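Long-range contact in DUF596 domain-containing protein (Neisseria meningitidis, PDB 2O5H), which is of unknown function but is an alpha-beta protein of the bacterial DUF596 family, found here as a two-chain assembly: residues A[48-60]-A[82-96]. Residues are numbered along the deposited sequence; the frame is centred on the assembly and turned at random.
Sequences FEEKTEAFFILFK and EEWEQIFREVWPEYE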
# COMPACT_ATOMS: atom_id res chain seq x y z
N PHE A 48 -8.78 1.72 -15.83
CA PHE A 48 -9.44 1.71 -14.52
C PHE A 48 -10.32 0.47 -14.24
O PHE A 48 -10.18 -0.14 -13.19
CB PHE A 48 -10.21 3.02 -14.29
CG PHE A 48 -10.90 3.10 -12.94
CD1 PHE A 48 -10.18 2.91 -11.78
CD2 PHE A 48 -12.27 3.38 -12.86
CE1 PHE A 48 -10.82 3.00 -10.51
CE2 PHE A 48 -12.92 3.47 -11.62
CZ PHE A 48 -12.18 3.27 -10.45
N GLU A 49 -11.22 0.12 -15.17
CA GLU A 49 -12.03 -1.09 -15.02
C GLU A 49 -11.16 -2.33 -14.86
O GLU A 49 -11.45 -3.16 -14.01
CB GLU A 49 -12.96 -1.30 -16.22
CG GLU A 49 -13.90 -2.46 -16.04
CD GLU A 49 -14.85 -2.63 -17.20
OE1 GLU A 49 -14.44 -2.49 -18.38
OE2 GLU A 49 -16.01 -2.96 -16.91
N GLU A 50 -10.15 -2.50 -15.73
CA GLU A 50 -9.30 -3.68 -15.63
C GLU A 50 -8.55 -3.77 -14.30
O GLU A 50 -8.44 -4.85 -13.73
CB GLU A 50 -8.33 -3.77 -16.80
CG GLU A 50 -9.07 -3.97 -18.09
CD GLU A 50 -8.17 -4.39 -19.23
OE1 GLU A 50 -6.96 -4.07 -19.18
OE2 GLU A 50 -8.67 -5.00 -20.18
N LYS A 51 -8.05 -2.63 -13.81
CA LYS A 51 -7.38 -2.59 -12.50
C LYS A 51 -8.36 -2.96 -11.38
O LYS A 51 -8.03 -3.76 -10.51
CB LYS A 51 -6.75 -1.22 -12.25
CG LYS A 51 -5.42 -1.03 -12.97
CD LYS A 51 -4.82 0.32 -12.63
CE LYS A 51 -5.51 1.37 -13.54
NZ LYS A 51 -4.74 2.58 -13.77
N THR A 52 -9.55 -2.39 -11.44
CA THR A 52 -10.63 -2.68 -10.45
C THR A 52 -10.95 -4.20 -10.44
O THR A 52 -11.10 -4.80 -9.40
CB THR A 52 -11.91 -1.87 -10.78
OG1 THR A 52 -11.66 -0.46 -10.60
CG2 THR A 52 -13.06 -2.27 -9.84
N GLU A 53 -11.05 -4.80 -11.61
CA GLU A 53 -11.28 -6.27 -11.68
C GLU A 53 -10.13 -7.09 -11.07
O GLU A 53 -10.36 -8.04 -10.36
CB GLU A 53 -11.51 -6.72 -13.13
CG GLU A 53 -12.86 -6.24 -13.72
CD GLU A 53 -14.05 -6.46 -12.79
OE1 GLU A 53 -14.26 -7.63 -12.35
OE2 GLU A 53 -14.78 -5.46 -12.53
N ALA A 54 -8.90 -6.67 -11.33
CA ALA A 54 -7.70 -7.27 -10.74
C ALA A 54 -7.72 -7.12 -9.22
O ALA A 54 -7.48 -8.11 -8.46
CB ALA A 54 -6.48 -6.62 -11.31
N PHE A 55 -8.00 -5.90 -8.77
CA PHE A 55 -8.11 -5.69 -7.35
C PHE A 55 -9.07 -6.68 -6.69
O PHE A 55 -8.73 -7.29 -5.68
CB PHE A 55 -8.49 -4.24 -7.03
CG PHE A 55 -8.78 -4.01 -5.55
CD1 PHE A 55 -7.77 -3.63 -4.68
CD2 PHE A 55 -10.09 -4.19 -5.05
CE1 PHE A 55 -8.03 -3.41 -3.32
CE2 PHE A 55 -10.36 -3.99 -3.70
CZ PHE A 55 -9.34 -3.60 -2.84
N PHE A 56 -10.28 -6.83 -7.23
CA PHE A 56 -11.28 -7.70 -6.61
C PHE A 56 -10.91 -9.17 -6.68
O PHE A 56 -11.29 -9.94 -5.79
CB PHE A 56 -12.69 -7.42 -7.17
CG PHE A 56 -13.31 -6.19 -6.59
CD1 PHE A 56 -13.56 -6.12 -5.20
CD2 PHE A 56 -13.56 -5.07 -7.37
CE1 PHE A 56 -14.08 -4.97 -4.64
CE2 PHE A 56 -14.12 -3.87 -6.78
CZ PHE A 56 -14.39 -3.84 -5.43
N ILE A 57 -10.17 -9.60 -7.70
CA ILE A 57 -9.75 -11.01 -7.75
C ILE A 57 -8.75 -11.26 -6.61
O ILE A 57 -8.81 -12.28 -5.92
CB ILE A 57 -9.09 -11.39 -9.09
CG1 ILE A 57 -10.12 -11.32 -10.22
CG2 ILE A 57 -8.45 -12.83 -9.04
CD1 ILE A 57 -9.49 -11.18 -11.59
N LEU A 58 -7.84 -10.31 -6.40
CA LEU A 58 -6.79 -10.49 -5.41
C LEU A 58 -7.43 -10.43 -4.01
O LEU A 58 -7.17 -11.28 -3.17
CB LEU A 58 -5.73 -9.39 -5.56
CG LEU A 58 -4.59 -9.28 -4.50
CD1 LEU A 58 -3.75 -10.60 -4.42
CD2 LEU A 58 -3.71 -8.09 -4.86
N PHE A 59 -8.23 -9.40 -3.80
CA PHE A 59 -9.02 -9.17 -2.58
C PHE A 59 -9.79 -10.44 -2.21
O PHE A 59 -9.67 -10.94 -1.09
CB PHE A 59 -9.93 -8.00 -2.92
CG PHE A 59 -10.94 -7.61 -1.90
CD1 PHE A 59 -10.61 -6.75 -0.86
CD2 PHE A 59 -12.29 -7.98 -2.08
CE1 PHE A 59 -11.61 -6.31 0.05
CE2 PHE A 59 -13.29 -7.55 -1.20
CZ PHE A 59 -12.94 -6.71 -0.13
N LYS A 60 -10.58 -10.97 -3.15
CA LYS A 60 -11.36 -12.16 -2.86
C LYS A 60 -10.48 -13.38 -2.59
O LYS A 60 -10.81 -14.19 -1.73
CB LYS A 60 -12.35 -12.51 -3.98
CG LYS A 60 -13.50 -11.53 -4.10
CD LYS A 60 -14.76 -12.18 -4.62
CE LYS A 60 -14.59 -12.85 -5.99
NZ LYS A 60 -14.13 -11.91 -7.05
N GLU A 82 -17.52 -13.08 -1.65
CA GLU A 82 -18.50 -12.54 -2.58
C GLU A 82 -19.31 -11.38 -1.96
O GLU A 82 -19.51 -10.36 -2.60
CB GLU A 82 -19.46 -13.65 -3.05
CG GLU A 82 -18.83 -14.65 -4.02
CD GLU A 82 -17.68 -15.49 -3.39
OE1 GLU A 82 -17.72 -15.85 -2.17
OE2 GLU A 82 -16.73 -15.79 -4.15
N GLU A 83 -19.77 -11.57 -0.73
CA GLU A 83 -20.49 -10.52 -0.01
C GLU A 83 -19.66 -9.26 0.15
O GLU A 83 -20.17 -8.15 -0.02
CB GLU A 83 -20.96 -11.01 1.37
CG GLU A 83 -22.16 -11.94 1.29
CD GLU A 83 -22.44 -12.66 2.59
OE1 GLU A 83 -21.67 -12.52 3.56
OE2 GLU A 83 -23.45 -13.37 2.64
N TRP A 84 -18.37 -9.42 0.47
CA TRP A 84 -17.50 -8.28 0.66
C TRP A 84 -17.23 -7.59 -0.68
O TRP A 84 -17.20 -6.37 -0.76
CB TRP A 84 -16.18 -8.71 1.28
CG TRP A 84 -16.08 -8.75 2.79
CD1 TRP A 84 -15.56 -9.77 3.53
CD2 TRP A 84 -16.42 -7.70 3.72
NE1 TRP A 84 -15.58 -9.44 4.89
CE2 TRP A 84 -16.08 -8.17 5.02
CE3 TRP A 84 -16.96 -6.41 3.58
CZ2 TRP A 84 -16.29 -7.39 6.19
CZ3 TRP A 84 -17.14 -5.61 4.74
CH2 TRP A 84 -16.81 -6.12 6.03
N GLU A 85 -17.06 -8.37 -1.74
CA GLU A 85 -16.94 -7.73 -3.05
C GLU A 85 -18.15 -6.82 -3.33
O GLU A 85 -17.97 -5.70 -3.80
CB GLU A 85 -16.74 -8.77 -4.18
CG GLU A 85 -16.68 -8.11 -5.59
CD GLU A 85 -16.59 -9.12 -6.69
OE1 GLU A 85 -16.99 -10.29 -6.44
OE2 GLU A 85 -16.15 -8.76 -7.81
N GLN A 86 -19.37 -7.27 -3.03
CA GLN A 86 -20.58 -6.53 -3.40
C GLN A 86 -20.67 -5.24 -2.60
O GLN A 86 -21.07 -4.19 -3.12
CB GLN A 86 -21.86 -7.38 -3.19
CG GLN A 86 -23.09 -6.83 -3.89
CD GLN A 86 -22.82 -6.57 -5.39
OE1 GLN A 86 -22.58 -7.50 -6.14
NE2 GLN A 86 -22.78 -5.30 -5.80
N ILE A 87 -20.28 -5.34 -1.33
CA ILE A 87 -20.29 -4.21 -0.40
C ILE A 87 -19.36 -3.11 -0.95
O ILE A 87 -19.75 -1.93 -1.07
CB ILE A 87 -19.90 -4.73 1.03
CG1 ILE A 87 -21.10 -5.50 1.61
CG2 ILE A 87 -19.38 -3.57 2.00
CD1 ILE A 87 -20.80 -6.29 2.93
N PHE A 88 -18.15 -3.51 -1.34
CA PHE A 88 -17.19 -2.59 -1.93
C PHE A 88 -17.57 -2.07 -3.33
O PHE A 88 -17.49 -0.87 -3.56
CB PHE A 88 -15.81 -3.25 -1.98
CG PHE A 88 -15.02 -3.10 -0.69
CD1 PHE A 88 -15.42 -3.76 0.49
CD2 PHE A 88 -13.85 -2.31 -0.67
CE1 PHE A 88 -14.68 -3.61 1.69
CE2 PHE A 88 -13.10 -2.17 0.53
CZ PHE A 88 -13.51 -2.82 1.70
N ARG A 89 -18.01 -2.96 -4.22
CA ARG A 89 -18.50 -2.53 -5.55
C ARG A 89 -19.62 -1.48 -5.48
O ARG A 89 -19.63 -0.53 -6.29
CB ARG A 89 -18.92 -3.73 -6.42
CG ARG A 89 -17.70 -4.39 -7.08
CD ARG A 89 -18.11 -5.36 -8.13
NE ARG A 89 -17.04 -6.25 -8.54
CZ ARG A 89 -16.18 -6.01 -9.53
NH1 ARG A 89 -16.25 -4.88 -10.23
NH2 ARG A 89 -15.24 -6.91 -9.80
N GLU A 90 -20.51 -1.62 -4.51
CA GLU A 90 -21.64 -0.72 -4.41
C GLU A 90 -21.24 0.73 -4.20
O GLU A 90 -22.00 1.62 -4.57
CB GLU A 90 -22.65 -1.19 -3.34
CG GLU A 90 -23.43 -2.40 -3.85
CD GLU A 90 -24.73 -2.66 -3.12
OE1 GLU A 90 -25.21 -1.76 -2.38
OE2 GLU A 90 -25.29 -3.77 -3.29
N VAL A 91 -20.05 0.97 -3.65
CA VAL A 91 -19.60 2.31 -3.27
C VAL A 91 -18.27 2.66 -3.97
O VAL A 91 -17.66 3.70 -3.71
CB VAL A 91 -19.44 2.43 -1.70
CG1 VAL A 91 -20.79 2.41 -1.01
CG2 VAL A 91 -18.56 1.30 -1.14
N TRP A 92 -17.83 1.78 -4.87
CA TRP A 92 -16.55 1.95 -5.54
C TRP A 92 -16.57 3.26 -6.34
O TRP A 92 -17.53 3.53 -7.08
CB TRP A 92 -16.31 0.77 -6.49
CG TRP A 92 -14.90 0.66 -6.97
CD1 TRP A 92 -14.42 1.03 -8.20
CD2 TRP A 92 -13.80 0.13 -6.23
NE1 TRP A 92 -13.05 0.75 -8.25
CE2 TRP A 92 -12.66 0.17 -7.06
CE3 TRP A 92 -13.67 -0.39 -4.92
CZ2 TRP A 92 -11.39 -0.24 -6.63
CZ3 TRP A 92 -12.39 -0.85 -4.50
CH2 TRP A 92 -11.28 -0.79 -5.36
N PRO A 93 -15.51 4.08 -6.22
CA PRO A 93 -15.45 5.32 -7.01
C PRO A 93 -15.64 5.10 -8.51
O PRO A 93 -15.21 4.07 -9.07
CB PRO A 93 -14.00 5.79 -6.78
CG PRO A 93 -13.73 5.32 -5.33
CD PRO A 93 -14.28 3.90 -5.41
N GLU A 94 -16.20 6.13 -9.16
CA GLU A 94 -16.43 6.13 -10.59
C GLU A 94 -15.17 6.34 -11.42
O GLU A 94 -15.16 5.97 -12.57
CB GLU A 94 -17.47 7.17 -10.94
CG GLU A 94 -18.90 6.81 -10.48
CD GLU A 94 -19.94 7.82 -10.97
OE1 GLU A 94 -19.68 9.03 -10.92
OE2 GLU A 94 -21.01 7.42 -11.46
N TYR A 95 -14.13 6.92 -10.83
CA TYR A 95 -12.90 7.29 -11.56
C TYR A 95 -11.78 6.99 -10.61
O TYR A 95 -11.96 7.02 -9.39
CB TYR A 95 -12.88 8.79 -11.93
CG TYR A 95 -14.00 9.19 -12.87
CD1 TYR A 95 -13.86 9.03 -14.26
CD2 TYR A 95 -15.20 9.68 -12.37
CE1 TYR A 95 -14.88 9.34 -15.09
CE2 TYR A 95 -16.23 10.00 -13.20
CZ TYR A 95 -16.06 9.83 -14.57
OH TYR A 95 -17.06 10.15 -15.42
N GLU A 96 -10.60 6.69 -11.17
CA GLU A 96 -9.44 6.36 -10.36
C GLU A 96 -9.03 7.61 -9.59
O GLU A 96 -8.60 7.55 -8.43
CB GLU A 96 -8.29 5.89 -11.26
CG GLU A 96 -7.11 5.32 -10.51
CD GLU A 96 -6.02 4.76 -11.47
OE1 GLU A 96 -6.31 4.56 -12.67
OE2 GLU A 96 -4.90 4.51 -11.00
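Arg89 NH2 bonds to two carboxylates at once, OE1 of Glu53 across the contact at 2.8 Å and OE2 of Glu85 one turn back along its own helix. This salt-bridge network joins a pair of roughly antiparallel helices, 48-60 and 82-91, whose axes approach to 10.1 Å at 146°, in an alpha-beta fold. Glu53 is held end-on: NH1 gives a second bond to OE2, and the carboxylate and guanidinium planes lie 16° apart. Glu85 is taken side-on, NE and NH2 both reaching OE2 within the guanidinium plane. Together these bonds fix the rotation of the guanidinium and lay one of its faces on the Phe56 ring, with Phe56 CD2 over the centre of the guanidinium, 3.5 Å from Arg89 CZ. Glu85 OE1 also forms a weak salt bridge with Lys60 NZ, which extends the network from Glu53 through Arg89 and Glu85 to Lys60.

Beneath this polar layer the helices meet through aromatic rings. Phe56 points its edge at the six-membered ring of Trp92, with CZ 3.6 Å from Trp92 CE3, while Trp92 CH2 lies over one face of Phe55, toward the rim, the two ring planes being oblique to each other. Phe59 likewise turns its edge to the face of Phe88. Trp92 swings its indole back toward helix 48-60, CG anti to the backbone N (chi1 -166°), and Trp113 of helix 110-116 adds a further ring. Trp92 NE1 makes a weak bond of 3.0 Å to Thr52 OG1, which in turn donates to Phe48 O.

The chain then passes across one face of the Phe48 ring, Glu96 N over its centre, and Pro93 O lies at the edge. Glu96 also forms a salt bridge with Lys42 through OE2, whereas its OE1 receives Lys51 NZ on the syn side at 2.8 Å.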